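Local coordinates for protein 2-keto-3-deoxygluconate kinase (Thermotoga maritima, PDB 2AFB) that probably phosphorylates 2-keto-3-deoxygluconate using ATP, as a sugar kinase of the pfkB (ribokinase) family, at residues Thr252-Glu255 with Val261-Trp264; Asp37-Thr42 with Ile99-Ile104; Val16-Ile21 with Leu157-Ala162. All coordinates share one frame; numbering follows the deposited sequence.

Contact 1. Residues Thr252-Glu255 with Val261-Trp264; sequences TLRE and VNYW
E255 and Y263 form a hydrogen-bonded antiparallel pair near the turn of a beta hairpin, built from strands 248-255 and 261-270 of the large mixed sheet. Their backbones bond twice: E255 N to Y263 O at 3.0 Å, nearly straight, and Y263 N to E255 O at 3.1 Å. On their face of the sheet the carboxylate of E255 leans over the root of the tyrosine, with CD 3.7 Å from Y263 CB; its OE2 forms a salt bridge with R279. The neighbouring non-hydrogen-bonded pair, R254 and W264, puts its side chains on the other face. R254 starts with CG anti to the backbone N (chi1 -174°) and bends at chi3, which swings the guanidinium back toward the partner strand. W264 CZ3 then sits over one face of that group, 3.5 Å from R254 NH2, the two planes 41° apart, so they do not stack flat. R254 NH1 gives N262 OD1 a short but bent bond (2.7 Å, N-H...O 138°), in the carbonyl plane and on a lone pair. N262 turns its ND2 to V261 O at 2.8 Å, which helps fix the amide's rotation. T252 CG2 touches W264 CH2 at 3.7 Å. H323 lies edge-to-face with W264 and also bonds R254 NH1. Backbone bonds set the register, and a charged group tilted against an aromatic rim and bonded to an amide ties the strands together.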
loop_
_atom_site.group_PDB
_atom_site.type_symbol
_atom_site.label_atom_id
_atom_site.label_comp_id
_atom_site.label_asym_id
_atom_site.label_seq_id
_atom_site.Cartn_x
_atom_site.Cartn_y
_atom_site.Cartn_z
ATOM N N THR A 252 2.616 30.762 21.037
ATOM C CA THR A 252 3.446 29.651 20.579
ATOM C C THR A 252 4.777 30.208 20.086
ATOM O O THR A 252 4.848 31.286 19.534
ATOM C CB THR A 252 2.789 28.847 19.473
ATOM O OG1 THR A 252 2.400 29.707 18.391
ATOM C CG2 THR A 252 1.566 28.124 19.962
ATOM N N LEU A 253 5.830 29.427 20.275
ATOM C CA LEU A 253 7.188 29.842 19.919
ATOM C C LEU A 253 7.923 28.710 19.111
ATOM O O LEU A 253 8.572 27.832 19.668
ATOM C CB LEU A 253 7.925 30.213 21.187
ATOM C CG LEU A 253 7.163 31.032 22.293
ATOM C CD1 LEU A 253 7.767 30.868 23.696
ATOM C CD2 LEU A 253 7.160 32.481 21.950
ATOM N N ARG A 254 7.803 28.785 17.794
ATOM C CA ARG A 254 8.403 27.831 16.875
ATOM C C ARG A 254 9.698 28.382 16.351
ATOM O O ARG A 254 9.726 29.516 15.880
ATOM C CB ARG A 254 7.494 27.634 15.682
ATOM C CG ARG A 254 7.967 26.551 14.754
ATOM C CD ARG A 254 7.022 26.368 13.563
ATOM N NE ARG A 254 5.728 25.750 13.892
ATOM C CZ ARG A 254 5.510 24.461 14.236
ATOM N NH1 ARG A 254 6.515 23.573 14.391
ATOM N NH2 ARG A 254 4.253 24.054 14.452
ATOM N N GLU A 255 10.760 27.577 16.385
ATOM C CA GLU A 255 12.016 27.946 15.741
ATOM C C GLU A 255 12.246 26.947 14.627
ATOM O O GLU A 255 12.576 25.790 14.880
ATOM C CB GLU A 255 13.170 27.931 16.731
ATOM C CG GLU A 255 12.842 28.570 18.064
ATOM C CD GLU A 255 13.903 28.304 19.135
ATOM O OE1 GLU A 255 15.103 28.176 18.751
ATOM O OE2 GLU A 255 13.515 28.225 20.338
ATOM N N VAL A 261 13.390 19.281 11.586
ATOM C CA VAL A 261 13.632 19.664 12.996
ATOM C C VAL A 261 13.178 21.090 13.279
ATOM O O VAL A 261 13.573 22.029 12.581
ATOM C CB VAL A 261 15.132 19.510 13.363
ATOM C CG1 VAL A 261 15.431 19.930 14.819
ATOM C CG2 VAL A 261 15.588 18.101 13.106
ATOM N N ASN A 262 12.312 21.234 14.291
ATOM C CA ASN A 262 11.966 22.518 14.892
ATOM C C ASN A 262 12.183 22.435 16.425
ATOM O O ASN A 262 12.138 21.371 17.017
ATOM C CB ASN A 262 10.493 22.882 14.704
ATOM C CG ASN A 262 10.089 23.198 13.276
ATOM O OD1 ASN A 262 8.908 23.493 13.041
ATOM N ND2 ASN A 262 11.021 23.163 12.328
ATOM N N TYR A 263 12.458 23.578 17.030
ATOM C CA TYR A 263 12.351 23.724 18.456
ATOM C C TYR A 263 10.983 24.279 18.726
ATOM O O TYR A 263 10.444 25.027 17.901
ATOM C CB TYR A 263 13.412 24.664 18.968
ATOM C CG TYR A 263 14.781 24.051 18.902
ATOM C CD1 TYR A 263 15.552 24.157 17.747
ATOM C CD2 TYR A 263 15.297 23.355 19.995
ATOM C CE1 TYR A 263 16.803 23.600 17.682
ATOM C CE2 TYR A 263 16.557 22.808 19.954
ATOM C CZ TYR A 263 17.306 22.932 18.791
ATOM O OH TYR A 263 18.561 22.383 18.741
ATOM N N TRP A 264 10.402 23.902 19.862
ATOM C CA TRP A 264 9.018 24.291 20.177
ATOM C C TRP A 264 8.846 24.511 21.665
ATOM O O TRP A 264 9.260 23.671 22.495
ATOM C CB TRP A 264 8.074 23.187 19.683
ATOM C CG TRP A 264 6.631 23.320 20.010
ATOM C CD1 TRP A 264 5.964 22.739 21.083
ATOM C CD2 TRP A 264 5.636 24.072 19.281
ATOM N NE1 TRP A 264 4.622 23.096 21.041
ATOM C CE2 TRP A 264 4.403 23.905 19.949
ATOM C CE3 TRP A 264 5.664 24.856 18.121
ATOM C CZ2 TRP A 264 3.211 24.516 19.482
ATOM C CZ3 TRP A 264 4.492 25.422 17.672
ATOM C CH2 TRP A 264 3.288 25.250 18.353
#

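Contact 2. Residues Asp37-Thr42 with Ile99-Ile104; sequences DSFDVT and IYFLEI
F39 and F101 meet as two phenyl rings in an offset edge-to-face pair: the edge of F101 is directed at the face of F39. Their planes stand 67° apart and the ring centroids 5.5 Å. The touching edge of F101 is its CD2-CE2 side, and the touching part of F39 is the CE2-CZ end. F39 CZ comes to 3.8 Å from F101 CD2, and F39 CE2, which lies near the plane of the F101 ring, is 3.9 Å from F101 CE2. Both rings leave their backbones with CG anti to the carbonyl carbon (chi1 -70° at F39, -60° at F101), and they meet across strand 22-26, which separates their strands; this is why the nearest CA atoms, those of F39 and F101, are 8.7 Å apart. An alanine in place of F39 would remove the whole ring and is likely to leave the edge of F101 without its aromatic partner, opening a gap beside that edge. L25 and I33 also pack on F101, and F39 packs on V41 of a neighbouring subunit. All three strands belong to the small four-stranded sheet, whose edge strand 38-44 pairs antiparallel with a strand of that subunit, much like the lid sheets that join subunits in ribokinase-family sugar kinases.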
loop_
_atom_site.group_PDB
_atom_site.type_symbol
_atom_site.label_atom_id
_atom_site.label_comp_id
_atom_site.label_asym_id
_atom_site.label_seq_id
_atom_site.Cartn_x
_atom_site.Cartn_y
_atom_site.Cartn_z
ATOM N N ASP A 37 0.889 8.338 -7.338
ATOM C CA ASP A 37 -0.265 7.530 -7.758
ATOM C C ASP A 37 -1.387 7.457 -6.714
ATOM O O ASP A 37 -2.407 6.842 -6.977
ATOM C CB ASP A 37 0.167 6.109 -8.260
ATOM C CG ASP A 37 0.574 5.038 -7.116
ATOM O OD1 ASP A 37 0.968 5.274 -5.930
ATOM O OD2 ASP A 37 0.581 3.824 -7.469
ATOM N N SER A 38 -1.168 8.023 -5.527
ATOM C CA SER A 38 -2.204 8.117 -4.497
ATOM C C SER A 38 -2.045 9.269 -3.498
ATOM O O SER A 38 -0.995 9.929 -3.403
ATOM C CB SER A 38 -2.314 6.805 -3.707
ATOM O OG SER A 38 -1.216 6.683 -2.863
ATOM N N PHE A 39 -3.133 9.487 -2.767
ATOM C CA PHE A 39 -3.222 10.441 -1.679
ATOM C C PHE A 39 -3.783 9.717 -0.453
ATOM O O PHE A 39 -4.810 9.031 -0.559
ATOM C CB PHE A 39 -4.197 11.578 -1.975
ATOM C CG PHE A 39 -3.723 12.533 -3.021
ATOM C CD1 PHE A 39 -2.516 13.192 -2.872
ATOM C CD2 PHE A 39 -4.512 12.787 -4.168
ATOM C CE1 PHE A 39 -2.041 14.075 -3.856
ATOM C CE2 PHE A 39 -4.074 13.675 -5.135
ATOM C CZ PHE A 39 -2.813 14.324 -4.986
ATOM N N ASP A 40 -3.080 9.886 0.676
ATOM C CA ASP A 40 -3.579 9.638 2.004
ATOM C C ASP A 40 -4.686 10.630 2.256
ATOM O O ASP A 40 -4.585 11.766 1.852
ATOM C CB ASP A 40 -2.468 9.814 3.024
ATOM C CG ASP A 40 -1.366 8.767 2.854
ATOM O OD1 ASP A 40 -1.729 7.634 2.505
ATOM O OD2 ASP A 40 -0.175 9.034 3.092
ATOM N N VAL A 41 -5.736 10.145 2.901
ATOM C CA VAL A 41 -6.973 10.859 3.150
ATOM C C VAL A 41 -7.134 11.054 4.642
ATOM O O VAL A 41 -6.916 10.154 5.406
ATOM C CB VAL A 41 -8.210 10.052 2.670
ATOM C CG1 VAL A 41 -9.505 10.626 3.227
ATOM C CG2 VAL A 41 -8.266 10.056 1.146
ATOM N N THR A 42 -7.471 12.271 5.018
ATOM C CA THR A 42 -7.939 12.600 6.347
ATOM C C THR A 42 -8.782 13.861 6.298
ATOM O O THR A 42 -9.008 14.441 5.228
ATOM C CB THR A 42 -6.797 12.680 7.405
ATOM O OG1 THR A 42 -7.385 12.613 8.721
ATOM C CG2 THR A 42 -5.948 13.967 7.257
ATOM N N ILE A 99 -11.239 21.364 0.164
ATOM C CA ILE A 99 -10.141 20.442 0.082
ATOM C C ILE A 99 -8.812 21.175 0.210
ATOM O O ILE A 99 -8.664 22.291 -0.290
ATOM C CB ILE A 99 -10.083 19.727 -1.322
ATOM C CG1 ILE A 99 -11.402 19.037 -1.628
ATOM C CG2 ILE A 99 -8.887 18.805 -1.350
ATOM C CD1 ILE A 99 -11.458 18.412 -3.054
ATOM N N TYR A 100 -7.824 20.526 0.817
ATOM C CA TYR A 100 -6.465 20.929 0.603
ATOM C C TYR A 100 -5.536 19.788 0.366
ATOM O O TYR A 100 -5.718 18.706 0.930
ATOM C CB TYR A 100 -5.945 21.840 1.703
ATOM C CG TYR A 100 -5.601 21.288 3.061
ATOM C CD1 TYR A 100 -6.592 20.885 3.960
ATOM C CD2 TYR A 100 -4.270 21.227 3.481
ATOM C CE1 TYR A 100 -6.266 20.456 5.252
ATOM C CE2 TYR A 100 -3.929 20.814 4.777
ATOM C CZ TYR A 100 -4.926 20.433 5.661
ATOM O OH TYR A 100 -4.586 19.984 6.933
ATOM N N PHE A 101 -4.569 20.051 -0.517
ATOM C CA PHE A 101 -3.529 19.081 -0.838
ATOM C C PHE A 101 -2.309 19.498 -0.061
ATOM O O PHE A 101 -1.932 20.650 -0.067
ATOM C CB PHE A 101 -3.198 19.091 -2.309
ATOM C CG PHE A 101 -4.360 18.764 -3.198
ATOM C CD1 PHE A 101 -5.307 19.701 -3.462
ATOM C CD2 PHE A 101 -4.519 17.492 -3.755
ATOM C CE1 PHE A 101 -6.400 19.414 -4.275
ATOM C CE2 PHE A 101 -5.611 17.210 -4.576
ATOM C CZ PHE A 101 -6.562 18.178 -4.808
ATOM N N LEU A 102 -1.682 18.557 0.591
ATOM C CA LEU A 102 -0.516 18.837 1.391
ATOM C C LEU A 102 0.649 17.945 1.008
ATOM O O LEU A 102 0.525 16.703 1.014
ATOM C CB LEU A 102 -0.856 18.620 2.865
ATOM C CG LEU A 102 0.375 18.622 3.784
ATOM C CD1 LEU A 102 0.809 20.055 3.969
ATOM C CD2 LEU A 102 -0.002 17.978 5.165
ATOM N N GLU A 103 1.782 18.577 0.674
ATOM C CA GLU A 103 3.048 17.900 0.472
ATOM C C GLU A 103 3.795 18.088 1.735
ATOM O O GLU A 103 4.105 19.216 2.119
ATOM C CB GLU A 103 3.878 18.506 -0.628
ATOM C CG GLU A 103 3.360 18.304 -2.030
ATOM C CD GLU A 103 4.251 18.972 -3.103
ATOM O OE1 GLU A 103 4.988 19.956 -2.774
ATOM O OE2 GLU A 103 4.182 18.531 -4.276
ATOM N N ILE A 104 4.115 16.986 2.387
ATOM C CA ILE A 104 4.872 17.048 3.627
ATOM C C ILE A 104 6.376 17.140 3.298
ATOM O O ILE A 104 6.962 16.240 2.629
ATOM C CB ILE A 104 4.583 15.836 4.520
ATOM C CG1 ILE A 104 3.088 15.830 4.856
ATOM C CG2 ILE A 104 5.443 15.878 5.775
ATOM C CD1 ILE A 104 2.647 14.584 5.545
#

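Contact 3. Residues Val16-Ile21 with Leu157-Ala162; sequences VTFGEI and LILEDA
F18 buries more surface here than any other residue, and two neighbours on one turn of a helix, I158 and L159, share its ring. The phenylalanine holds CG anti to its own amide nitrogen (chi1 174°), which sends the ring off strand 14-18 toward helix 155-169. Its far end meets the isoleucine: F18 CZ is 3.6 Å from I158 CG2, the methyl on the branch at CB, and the two side chains cross at about a right angle. One side of the ring takes the leucine instead, with F18 CD2 3.9 Å from L159 CG and 4.0 Å from L159 CD2; the leucine lays these atoms on the ring with its first torsion off a staggered value (chi1 -96°). Between them, F18 CE2 reaches both, at 4.0 Å from I158 CG2 and 4.0 Å from L159 CG, so the ring's CD2-CE2-CZ side is covered by carbon along its length. This is the packing of a helix against a parallel sheet in an alpha/beta fold: helix 155-169 follows strand 139-145 and leads into strand 172-176, a beta-alpha-beta crossover, and it lies on the same face of the sheet as F18. Strand 14-18 sits next to 139-145 in that sheet, flanked on its other side by 60-67. F130 and W132 approach the F18 ring edge-to-face, and both also touch I158.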
loop_
_atom_site.group_PDB
_atom_site.type_symbol
_atom_site.label_atom_id
_atom_site.label_comp_id
_atom_site.label_asym_id
_atom_site.label_seq_id
_atom_site.Cartn_x
_atom_site.Cartn_y
_atom_site.Cartn_z
ATOM N N VAL A 16 -17.807 24.263 22.542
ATOM C CA VAL A 16 -18.197 24.477 21.154
ATOM C C VAL A 16 -17.101 25.220 20.352
ATOM O O VAL A 16 -16.494 26.193 20.825
ATOM C CB VAL A 16 -19.524 25.271 21.111
ATOM C CG1 VAL A 16 -19.993 25.516 19.691
ATOM C CG2 VAL A 16 -20.599 24.563 21.882
ATOM N N THR A 17 -16.839 24.742 19.142
ATOM C CA THR A 17 -15.943 25.400 18.205
ATOM C C THR A 17 -16.639 25.491 16.854
ATOM O O THR A 17 -17.594 24.747 16.561
ATOM C CB THR A 17 -14.567 24.681 18.051
ATOM O OG1 THR A 17 -14.662 23.641 17.073
ATOM C CG2 THR A 17 -14.096 24.107 19.328
ATOM N N PHE A 18 -16.160 26.422 16.045
ATOM C CA PHE A 18 -16.813 26.767 14.792
ATOM C C PHE A 18 -15.795 27.070 13.761
ATOM O O PHE A 18 -14.902 27.861 13.988
ATOM C CB PHE A 18 -17.625 28.034 14.963
ATOM C CG PHE A 18 -18.227 28.575 13.679
ATOM C CD1 PHE A 18 -19.211 27.880 13.022
ATOM C CD2 PHE A 18 -17.845 29.816 13.175
ATOM C CE1 PHE A 18 -19.786 28.374 11.857
ATOM C CE2 PHE A 18 -18.429 30.338 11.997
ATOM C CZ PHE A 18 -19.390 29.610 11.350
ATOM N N GLY A 19 -15.988 26.496 12.599
ATOM C CA GLY A 19 -15.191 26.852 11.455
ATOM C C GLY A 19 -15.368 25.859 10.334
ATOM O O GLY A 19 -16.445 25.294 10.187
ATOM N N GLU A 20 -14.311 25.693 9.539
ATOM C CA GLU A 20 -14.316 24.788 8.360
ATOM C C GLU A 20 -13.482 23.553 8.549
ATOM O O GLU A 20 -12.329 23.640 8.964
ATOM C CB GLU A 20 -13.818 25.517 7.086
ATOM C CG GLU A 20 -13.724 24.602 5.868
ATOM C CD GLU A 20 -13.710 25.317 4.498
ATOM O OE1 GLU A 20 -13.138 26.415 4.382
ATOM O OE2 GLU A 20 -14.215 24.741 3.511
ATOM N N ILE A 21 -14.061 22.419 8.196
ATOM C CA ILE A 21 -13.326 21.192 8.076
ATOM C C ILE A 21 -13.203 20.797 6.608
ATOM O O ILE A 21 -14.148 20.920 5.819
ATOM C CB ILE A 21 -13.930 20.088 8.964
ATOM C CG1 ILE A 21 -12.961 18.905 9.010
ATOM C CG2 ILE A 21 -15.337 19.702 8.496
ATOM C CD1 ILE A 21 -13.285 17.821 9.960
ATOM N N LEU A 157 -20.574 37.843 9.919
ATOM C CA LEU A 157 -21.835 38.038 10.585
ATOM C C LEU A 157 -22.240 36.818 11.388
ATOM O O LEU A 157 -22.808 36.959 12.456
ATOM C CB LEU A 157 -22.930 38.425 9.592
ATOM C CG LEU A 157 -22.816 39.778 8.883
ATOM C CD1 LEU A 157 -24.102 40.070 8.102
ATOM C CD2 LEU A 157 -22.558 40.940 9.850
ATOM N N ILE A 158 -21.993 35.628 10.859
ATOM C CA ILE A 158 -22.262 34.396 11.595
ATOM C C ILE A 158 -21.465 34.327 12.918
ATOM O O ILE A 158 -22.009 33.906 13.953
ATOM C CB ILE A 158 -21.960 33.143 10.761
ATOM C CG1 ILE A 158 -22.917 33.072 9.579
ATOM C CG2 ILE A 158 -22.105 31.888 11.640
ATOM C CD1 ILE A 158 -22.542 32.117 8.467
ATOM N N LEU A 159 -20.188 34.721 12.876
ATOM C CA LEU A 159 -19.376 34.741 14.110
ATOM C C LEU A 159 -19.867 35.766 15.095
ATOM O O LEU A 159 -19.881 35.512 16.297
ATOM C CB LEU A 159 -17.892 34.992 13.840
ATOM C CG LEU A 159 -17.177 33.656 13.793
ATOM C CD1 LEU A 159 -15.819 33.748 13.052
ATOM C CD2 LEU A 159 -17.062 33.137 15.253
ATOM N N GLU A 160 -20.246 36.934 14.577
ATOM C CA GLU A 160 -20.778 37.974 15.435
ATOM C C GLU A 160 -22.044 37.519 16.120
ATOM O O GLU A 160 -22.244 37.832 17.299
ATOM C CB GLU A 160 -21.041 39.261 14.660
ATOM C CG GLU A 160 -21.153 40.461 15.591
ATOM C CD GLU A 160 -21.268 41.782 14.860
ATOM O OE1 GLU A 160 -21.227 42.821 15.548
ATOM O OE2 GLU A 160 -21.400 41.787 13.617
ATOM N N ASP A 161 -22.903 36.817 15.377
ATOM C CA ASP A 161 -24.117 36.193 15.951
ATOM C C ASP A 161 -23.720 35.292 17.104
ATOM O O ASP A 161 -24.280 35.391 18.186
ATOM C CB ASP A 161 -24.883 35.322 14.948
ATOM C CG ASP A 161 -25.635 36.123 13.883
ATOM O OD1 ASP A 161 -25.913 37.322 14.093
ATOM O OD2 ASP A 161 -25.939 35.545 12.811
ATOM N N ALA A 162 -22.766 34.396 16.859
ATOM C CA ALA A 162 -22.313 33.456 17.909
ATOM C C ALA A 162 -21.750 34.176 19.135
ATOM O O ALA A 162 -21.971 33.778 20.280
ATOM C CB ALA A 162 -21.235 32.468 17.353
#

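Contacts 1 and 3 belong to the same large sheet but lie on opposite sides of the chain's centre, their own centres 29 Å apart. Contact 3 is buried packing of a helix on an inner parallel strand, wholly hydrocarbon. Contact 1, at the antiparallel end of that sheet, is partly exposed, and here backbone bonds and a charged side chain share the work. Contact 2 sits in the other, small sheet. It is as apolar as contact 3 and its two residues are also buried, but it lies farther from the chain's centre, and a neighbouring subunit helps to cover it. None of the three touches another, although contacts 2 and 3 come within about 6 Å at their nearest atoms.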